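Local coordinates for MetRS related protein (Pyrococcus horikoshii, PDB 2CWP), which probably binds tRNA through an OB-fold domain of the kind appended to methionyl-tRNA synthetases, and may form homodimers, at residues L37-G42 with R46-G51; G84-A89 with V96-V101. All blocks are in the same frame, centred on the assembly; numbering follows the deposited sequence.

In the fold
Contact 1 (37-42 with 46-51) lies in the core: two twisted antiparallel strands of the OB-type barrel, joined by four backbone bonds and turning Leu37, Val39, Phe41 and Ile48 onto Phe68 of strand 65-69. Contact 2 (84-89 with 96-101) is a surface contact, although Leu86 dips into the interior; a single pair of bridging residues holds it, two waters take over where the two segments part, and leucine, valine and isoleucine methyls do the packing. Both reach the same curled sheet, since strand 85-86 pairs with 65-69. The centres are 12 Å apart, and Ile48 CG2 of contact 1 packs on the backbone of Gly84, Met85 and Leu86.

Contact 1: L37-G42 with R46-G51; sequences LIVDFG and RTIVTG
Leu37 and Ile48 face each other as an antiparallel hydrogen-bonded pair, with Leu37 N giving its hydrogen to Ile48 O at 2.7 Å and Ile48 N returning one to Leu37 O at 2.9 Å. Two residues along, Val39 and Arg46 repeat the pattern. The bond from Val39 N to Arg46 O, 2.8 Å, is almost straight at 177°, while the one from Leu37 N bends to 141°. Ile38 and Thr47 form the non-hydrogen-bonded pair between them, where Thr47 CA comes 3.3 Å from Leu37 O in a CA-H...O contact. At the end of the strand, Asp40 OD1 accepts from Gly42 N at 2.7 Å, an Asx turn that starts the chain into the connection of this beta hairpin.

The side chains of Leu37, Val39, Arg46 and Ile48 share one face of the sheet. Phe41 joins them: its ring meets Ile48 CD1 at the edge, 3.9 Å from Phe41 CZ, while Val39 CG1 rests over one face near the rim. Arg46 crosses the ring at about a right angle, pressing CG obliquely to within 3.5 Å of Phe41 CE1. The bend at chi3 then turns its guanidinium steeply against the ring, the two planes 77° apart.

Strand 17-27 pairs with the other edge of 35-40, through backbone bonds from Ile38 and Asp40, and Phe68 of strand 65-69 lies edge-to-face with Phe41 and touches Leu37, Val39 and Ile48.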
ATOM      1  N   LEU A  37       8.466   1.259  -0.166  1.00 30.51           N
ATOM      2  CA  LEU A  37       7.864   2.527   0.204  1.00 33.18           C
ATOM      3  C   LEU A  37       8.080   2.811   1.680  1.00 31.17           C
ATOM      4  O   LEU A  37       8.067   1.901   2.506  1.00 37.74           O
ATOM      5  CB  LEU A  37       6.354   2.496  -0.048  1.00 34.97           C
ATOM      6  CG  LEU A  37       5.820   2.071  -1.416  1.00 40.31           C
ATOM      7  CD1 LEU A  37       4.332   1.700  -1.292  1.00 26.85           C
ATOM      8  CD2 LEU A  37       6.041   3.193  -2.415  1.00 32.00           C
ATOM      9  N   ILE A  38       8.283   4.078   2.008  1.00 30.55           N
ATOM     10  CA  ILE A  38       8.421   4.479   3.398  1.00 30.41           C
ATOM     11  C   ILE A  38       7.162   5.319   3.542  1.00 28.82           C
ATOM     12  O   ILE A  38       7.043   6.404   2.952  1.00 29.07           O
ATOM     13  CB  ILE A  38       9.666   5.338   3.638  1.00 35.43           C
ATOM     14  CG1 ILE A  38      10.917   4.519   3.318  1.00 38.16           C
ATOM     15  CG2 ILE A  38       9.679   5.832   5.086  1.00 31.78           C
ATOM     16  CD1 ILE A  38      12.209   5.307   3.405  1.00 47.56           C
ATOM     17  N   VAL A  39       6.218   4.805   4.319  1.00 25.73           N
ATOM     18  CA  VAL A  39       4.925   5.458   4.480  1.00 21.35           C
ATOM     19  C   VAL A  39       4.673   6.028   5.859  1.00 21.49           C
ATOM     20  O   VAL A  39       4.855   5.346   6.873  1.00 25.96           O
ATOM     21  CB  VAL A  39       3.827   4.450   4.126  1.00 23.37           C
ATOM     22  CG1 VAL A  39       2.461   5.116   4.098  1.00 22.39           C
ATOM     23  CG2 VAL A  39       4.178   3.802   2.794  1.00 22.58           C
ATOM     24  N   ASP A  40       4.243   7.284   5.879  1.00 20.84           N
ATOM     25  CA  ASP A  40       3.939   8.008   7.104  1.00 25.09           C
ATOM     26  C   ASP A  40       2.442   7.914   7.397  1.00 25.08           C
ATOM     27  O   ASP A  40       1.641   8.442   6.631  1.00 27.17           O
ATOM     28  CB  ASP A  40       4.335   9.482   6.925  1.00 36.70           C
ATOM     29  CG  ASP A  40       4.046  10.334   8.159  1.00 37.83           C
ATOM     30  OD1 ASP A  40       2.885  10.409   8.604  1.00 47.50           O
ATOM     31  OD2 ASP A  40       4.991  10.944   8.686  1.00 53.78           O
ATOM     32  N   PHE A  41       2.068   7.236   8.481  1.00 24.11           N
ATOM     33  CA  PHE A  41       0.658   7.112   8.891  1.00 28.85           C
ATOM     34  C   PHE A  41       0.315   8.054  10.049  1.00 32.16           C
ATOM     35  O   PHE A  41      -0.663   7.834  10.772  1.00 32.48           O
ATOM     36  CB  PHE A  41       0.319   5.683   9.324  1.00 20.25           C
ATOM     37  CG  PHE A  41       0.392   4.686   8.217  1.00 25.22           C
ATOM     38  CD1 PHE A  41       1.552   3.959   7.993  1.00 24.10           C
ATOM     39  CD2 PHE A  41      -0.691   4.487   7.376  1.00 27.08           C
ATOM     40  CE1 PHE A  41       1.633   3.047   6.953  1.00 24.61           C
ATOM     41  CE2 PHE A  41      -0.624   3.582   6.332  1.00 25.30           C
ATOM     42  CZ  PHE A  41       0.545   2.857   6.118  1.00 25.30           C
ATOM     43  N   GLY A  42       1.134   9.086  10.232  1.00 33.78           N
ATOM     44  CA  GLY A  42       0.896  10.040  11.300  1.00 38.43           C
ATOM     45  C   GLY A  42       1.644   9.722  12.580  1.00 41.22           C
ATOM     46  O   GLY A  42       2.653  10.351  12.890  1.00 40.47           O
ATOM     47  N   ARG A  46       6.049   3.305   8.304  1.00 35.01           N
ATOM     48  CA  ARG A  46       6.166   1.886   7.999  1.00 31.58           C
ATOM     49  C   ARG A  46       6.798   1.655   6.637  1.00 30.10           C
ATOM     50  O   ARG A  46       6.719   2.501   5.745  1.00 33.72           O
ATOM     51  CB  ARG A  46       4.792   1.228   8.049  1.00 33.80           C
ATOM     52  CG  ARG A  46       3.957   1.734   9.191  1.00 42.89           C
ATOM     53  CD  ARG A  46       2.789   0.828   9.479  1.00 52.43           C
ATOM     54  NE  ARG A  46       3.236  -0.491   9.904  1.00 58.14           N
ATOM     55  CZ  ARG A  46       2.431  -1.399  10.435  1.00 60.54           C
ATOM     56  NH1 ARG A  46       1.146  -1.114  10.601  1.00 62.88           N
ATOM     57  NH2 ARG A  46       2.906  -2.585  10.795  1.00 62.34           N
ATOM     58  N   THR A  47       7.436   0.505   6.493  1.00 27.82           N
ATOM     59  CA  THR A  47       8.074   0.137   5.245  1.00 31.50           C
ATOM     60  C   THR A  47       7.138  -0.825   4.567  1.00 31.49           C
ATOM     61  O   THR A  47       6.780  -1.863   5.131  1.00 28.46           O
ATOM     62  CB  THR A  47       9.433  -0.540   5.490  1.00 36.35           C
ATOM     63  OG1 THR A  47      10.308   0.400   6.127  1.00 36.43           O
ATOM     64  CG2 THR A  47      10.061  -1.004   4.174  1.00 31.51           C
ATOM     65  N   ILE A  48       6.730  -0.474   3.354  1.00 32.44           N
ATOM     66  CA  ILE A  48       5.804  -1.304   2.612  1.00 30.86           C
ATOM     67  C   ILE A  48       6.272  -1.582   1.197  1.00 33.71           C
ATOM     68  O   ILE A  48       6.614  -0.667   0.448  1.00 34.73           O
ATOM     69  CB  ILE A  48       4.405  -0.641   2.570  1.00 32.78           C
ATOM     70  CG1 ILE A  48       3.801  -0.661   3.980  1.00 35.50           C
ATOM     71  CG2 ILE A  48       3.506  -1.352   1.551  1.00 32.22           C
ATOM     72  CD1 ILE A  48       2.486   0.072   4.118  1.00 20.97           C
ATOM     73  N   VAL A  49       6.274  -2.861   0.837  1.00 31.20           N
ATOM     74  CA  VAL A  49       6.678  -3.281  -0.491  1.00 30.51           C
ATOM     75  C   VAL A  49       5.452  -3.537  -1.383  1.00 28.48           C
ATOM     76  O   VAL A  49       4.459  -4.116  -0.942  1.00 26.99           O
ATOM     77  CB  VAL A  49       7.535  -4.570  -0.407  1.00 32.11           C
ATOM     78  CG1 VAL A  49       7.950  -5.021  -1.801  1.00 27.43           C
ATOM     79  CG2 VAL A  49       8.764  -4.319   0.467  1.00 27.45           C
ATOM     80  N   THR A  50       5.530  -3.080  -2.630  1.00 28.86           N
ATOM     81  CA  THR A  50       4.468  -3.284  -3.619  1.00 27.81           C
ATOM     82  C   THR A  50       5.177  -3.737  -4.900  1.00 27.29           C
ATOM     83  O   THR A  50       6.277  -3.278  -5.191  1.00 32.91           O
ATOM     84  CB  THR A  50       3.671  -1.973  -3.886  1.00 28.13           C
ATOM     85  OG1 THR A  50       2.633  -2.227  -4.838  1.00 24.63           O
ATOM     86  CG2 THR A  50       4.591  -0.888  -4.426  1.00 24.89           C
ATOM     87  N   GLY A  51       4.566  -4.639  -5.664  1.00 25.83           N
ATOM     88  CA  GLY A  51       5.217  -5.123  -6.872  1.00 25.63           C
ATOM     89  C   GLY A  51       4.558  -4.681  -8.165  1.00 27.95           C
ATOM     90  O   GLY A  51       4.183  -5.506  -8.988  1.00 33.43           O
TER

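Contact 2: G84-A89 with V96-V101; sequences GMLILA and VYLIPV
Leu88 and Val96 cross at about a right angle, methyl against methyl: Leu88 CD2 presses on Val96 CG1 at 3.4 Å, closer than methyl groups normally pack, while the other branch, CD1, lies by Val96 CG2. The leucine carries CG between its backbone N and carbonyl carbon (chi1 42°), the most hindered of the three staggered choices, and that turn swings both its methyls onto the valine. Its CB meanwhile comes against the carbonyl oxygen of Tyr97.

Ile99 comes from further along its segment with its CD1 end leading, 3.7 Å from Leu88 C and 3.9 Å from Ala89 CB. Its CG1 is set anti to its own carbonyl carbon (chi1 -63°), which lays the chain alongside the alanine. Tyr97 shares the same face of the sheet as Ala89. Ala89 CB and Tyr97 CB are 4.3 Å apart. The tyrosine ring has Ala89 O at its edge, near the ring plane.

The backbones of Ala89 and Tyr97 form the antiparallel hydrogen-bonded pair of a two-stranded ribbon, 89-90 with 96-97, outside the main sheet of the OB-type domain. Ala89 N donates to Tyr97 O in the carbonyl plane; Tyr97 N donates to Ala89 O at 2.9 Å from 30° out of the plane of the Ala89 carbonyl. Gln55 OE1 takes the hydrogen of Val96 N.

Beyond this pair the backbones separate, and two waters span the gap. Both donate to Ile87 O; one accepts from Ile99 N at 3.0 Å, the other also donates to Ile99 O at 2.6 Å. Deeper in, Leu86 CD2 meets Leu98 CD2 at 4.4 Å, and both leucines pack on Phe66 of strand 65-69 and on Leu61.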
ATOM      1  N   GLY A  84       2.999  -3.902   5.718  1.00 32.49           N
ATOM      2  CA  GLY A  84       1.676  -3.504   5.276  1.00 31.29           C
ATOM      3  C   GLY A  84       1.487  -3.794   3.807  1.00 28.00           C
ATOM      4  O   GLY A  84       2.284  -4.501   3.199  1.00 29.00           O
ATOM      5  N   MET A  85       0.440  -3.239   3.213  1.00 27.05           N
ATOM      6  CA  MET A  85       0.202  -3.493   1.810  1.00 23.75           C
ATOM      7  C   MET A  85      -0.616  -2.403   1.124  1.00 22.74           C
ATOM      8  O   MET A  85      -1.694  -2.035   1.590  1.00 24.29           O
ATOM      9  CB  MET A  85      -0.482  -4.845   1.668  1.00 24.56           C
ATOM     10  CG  MET A  85      -0.718  -5.274   0.257  1.00 33.72           C
ATOM     11  SD  MET A  85      -1.325  -6.974   0.234  1.00 40.68           S
ATOM     12  CE  MET A  85      -3.001  -6.720   0.859  1.00 37.05           C
ATOM     13  N   LEU A  86      -0.085  -1.905   0.011  1.00 20.82           N
ATOM     14  CA  LEU A  86      -0.730  -0.866  -0.783  1.00 22.82           C
ATOM     15  C   LEU A  86      -1.968  -1.402  -1.507  1.00 18.83           C
ATOM     16  O   LEU A  86      -1.885  -2.385  -2.237  1.00 23.18           O
ATOM     17  CB  LEU A  86       0.253  -0.321  -1.822  1.00 21.55           C
ATOM     18  CG  LEU A  86      -0.298   0.692  -2.844  1.00 19.86           C
ATOM     19  CD1 LEU A  86      -0.769   1.939  -2.124  1.00 16.85           C
ATOM     20  CD2 LEU A  86       0.778   1.050  -3.881  1.00 21.23           C
ATOM     21  N   ILE A  87      -3.104  -0.753  -1.303  1.00 16.92           N
ATOM     22  CA  ILE A  87      -4.349  -1.147  -1.971  1.00 20.00           C
ATOM     23  C   ILE A  87      -4.490  -0.405  -3.315  1.00 22.54           C
ATOM     24  O   ILE A  87      -4.283   0.806  -3.389  1.00 21.29           O
ATOM     25  CB  ILE A  87      -5.589  -0.806  -1.112  1.00 16.55           C
ATOM     26  CG1 ILE A  87      -5.550  -1.592   0.203  1.00 19.86           C
ATOM     27  CG2 ILE A  87      -6.870  -1.106  -1.902  1.00 14.87           C
ATOM     28  CD1 ILE A  87      -5.439  -3.104   0.022  1.00 17.78           C
ATOM     29  N   LEU A  88      -4.839  -1.139  -4.364  1.00 21.90           N
ATOM     30  CA  LEU A  88      -5.032  -0.561  -5.686  1.00 19.60           C
ATOM     31  C   LEU A  88      -6.119  -1.289  -6.450  1.00 22.79           C
ATOM     32  O   LEU A  88      -6.659  -2.291  -5.962  1.00 19.45           O
ATOM     33  CB  LEU A  88      -3.733  -0.609  -6.486  1.00 30.39           C
ATOM     34  CG  LEU A  88      -2.867  -1.862  -6.424  1.00 28.26           C
ATOM     35  CD1 LEU A  88      -3.517  -3.027  -7.146  1.00 33.51           C
ATOM     36  CD2 LEU A  88      -1.532  -1.514  -7.053  1.00 37.76           C
ATOM     37  N   ALA A  89      -6.457  -0.770  -7.633  1.00 14.97           N
ATOM     38  CA  ALA A  89      -7.468  -1.393  -8.484  1.00 17.91           C
ATOM     39  C   ALA A  89      -6.731  -2.214  -9.528  1.00 22.15           C
ATOM     40  O   ALA A  89      -5.625  -1.864  -9.926  1.00 20.89           O
ATOM     41  CB  ALA A  89      -8.326  -0.332  -9.175  1.00 15.22           C
ATOM     42  N   VAL A  96      -2.989  -2.664 -13.626  1.00 24.98           N
ATOM     43  CA  VAL A  96      -3.088  -2.067 -12.295  1.00 26.65           C
ATOM     44  C   VAL A  96      -3.278  -0.548 -12.363  1.00 28.39           C
ATOM     45  O   VAL A  96      -2.719   0.107 -13.234  1.00 30.38           O
ATOM     46  CB  VAL A  96      -1.810  -2.393 -11.474  1.00 27.33           C
ATOM     47  CG1 VAL A  96      -1.561  -1.338 -10.436  1.00 36.21           C
ATOM     48  CG2 VAL A  96      -1.967  -3.739 -10.793  1.00 25.83           C
ATOM     49  N   TYR A  97      -4.063   0.003 -11.437  1.00 30.99           N
ATOM     50  CA  TYR A  97      -4.317   1.450 -11.375  1.00 26.78           C
ATOM     51  C   TYR A  97      -4.191   1.966  -9.935  1.00 28.06           C
ATOM     52  O   TYR A  97      -4.731   1.367  -9.001  1.00 25.30           O
ATOM     53  CB  TYR A  97      -5.733   1.804 -11.830  1.00 26.20           C
ATOM     54  CG  TYR A  97      -6.140   1.376 -13.216  1.00 29.64           C
ATOM     55  CD1 TYR A  97      -6.626   0.091 -13.460  1.00 24.51           C
ATOM     56  CD2 TYR A  97      -6.102   2.279 -14.276  1.00 26.40           C
ATOM     57  CE1 TYR A  97      -7.078  -0.281 -14.724  1.00 27.56           C
ATOM     58  CE2 TYR A  97      -6.550   1.910 -15.556  1.00 29.57           C
ATOM     59  CZ  TYR A  97      -7.036   0.632 -15.763  1.00 24.43           C
ATOM     60  OH  TYR A  97      -7.469   0.271 -17.012  1.00 36.98           O
ATOM     61  N   LEU A  98      -3.509   3.086  -9.744  1.00 19.16           N
ATOM     62  CA  LEU A  98      -3.407   3.624  -8.394  1.00 23.63           C
ATOM     63  C   LEU A  98      -4.755   4.209  -7.993  1.00 20.89           C
ATOM     64  O   LEU A  98      -5.543   4.629  -8.842  1.00 18.29           O
ATOM     65  CB  LEU A  98      -2.358   4.739  -8.311  1.00 21.92           C
ATOM     66  CG  LEU A  98      -0.899   4.322  -8.479  1.00 27.20           C
ATOM     67  CD1 LEU A  98      -0.012   5.542  -8.299  1.00 19.83           C
ATOM     68  CD2 LEU A  98      -0.553   3.235  -7.460  1.00 19.94           C
ATOM     69  N   ILE A  99      -5.014   4.208  -6.692  1.00 19.50           N
ATOM     70  CA  ILE A  99      -6.227   4.797  -6.141  1.00 16.19           C
ATOM     71  C   ILE A  99      -5.716   5.787  -5.099  1.00 21.25           C
ATOM     72  O   ILE A  99      -5.551   5.449  -3.914  1.00 15.72           O
ATOM     73  CB  ILE A  99      -7.142   3.757  -5.425  1.00 18.97           C
ATOM     74  CG1 ILE A  99      -7.634   2.697  -6.420  1.00 17.76           C
ATOM     75  CG2 ILE A  99      -8.349   4.475  -4.786  1.00 18.62           C
ATOM     76  CD1 ILE A  99      -8.425   1.564  -5.755  1.00 18.10           C
ATOM     77  N   PRO A 100      -5.408   7.016  -5.530  1.00 18.04           N
ATOM     78  CA  PRO A 100      -4.928   7.963  -4.519  1.00 18.31           C
ATOM     79  C   PRO A 100      -6.080   8.436  -3.620  1.00 17.94           C
ATOM     80  O   PRO A 100      -7.235   8.452  -4.033  1.00 17.97           O
ATOM     81  CB  PRO A 100      -4.344   9.108  -5.360  1.00 15.34           C
ATOM     82  CG  PRO A 100      -5.218   9.090  -6.617  1.00 19.59           C
ATOM     83  CD  PRO A 100      -5.322   7.580  -6.891  1.00 21.54           C
ATOM     84  N   VAL A 101      -5.747   8.796  -2.385  1.00 18.05           N
ATOM     85  CA  VAL A 101      -6.716   9.320  -1.425  1.00 17.29           C
ATOM     86  C   VAL A 101      -6.675  10.854  -1.611  1.00 18.80           C
ATOM     87  O   VAL A 101      -5.609  11.408  -1.876  1.00 22.70           O
ATOM     88  CB  VAL A 101      -6.264   8.938   0.012  1.00 19.14           C
ATOM     89  CG1 VAL A 101      -7.110   9.626   1.057  1.00 16.27           C
ATOM     90  CG2 VAL A 101      -6.309   7.412   0.168  1.00 13.87           C
TER
HETATM   91  O   HOH W   1      -3.209   2.687  -4.918  1.00 17.76           O
HETATM   92  O   HOH W   2      -5.033   3.387  -2.364  1.00 25.04           O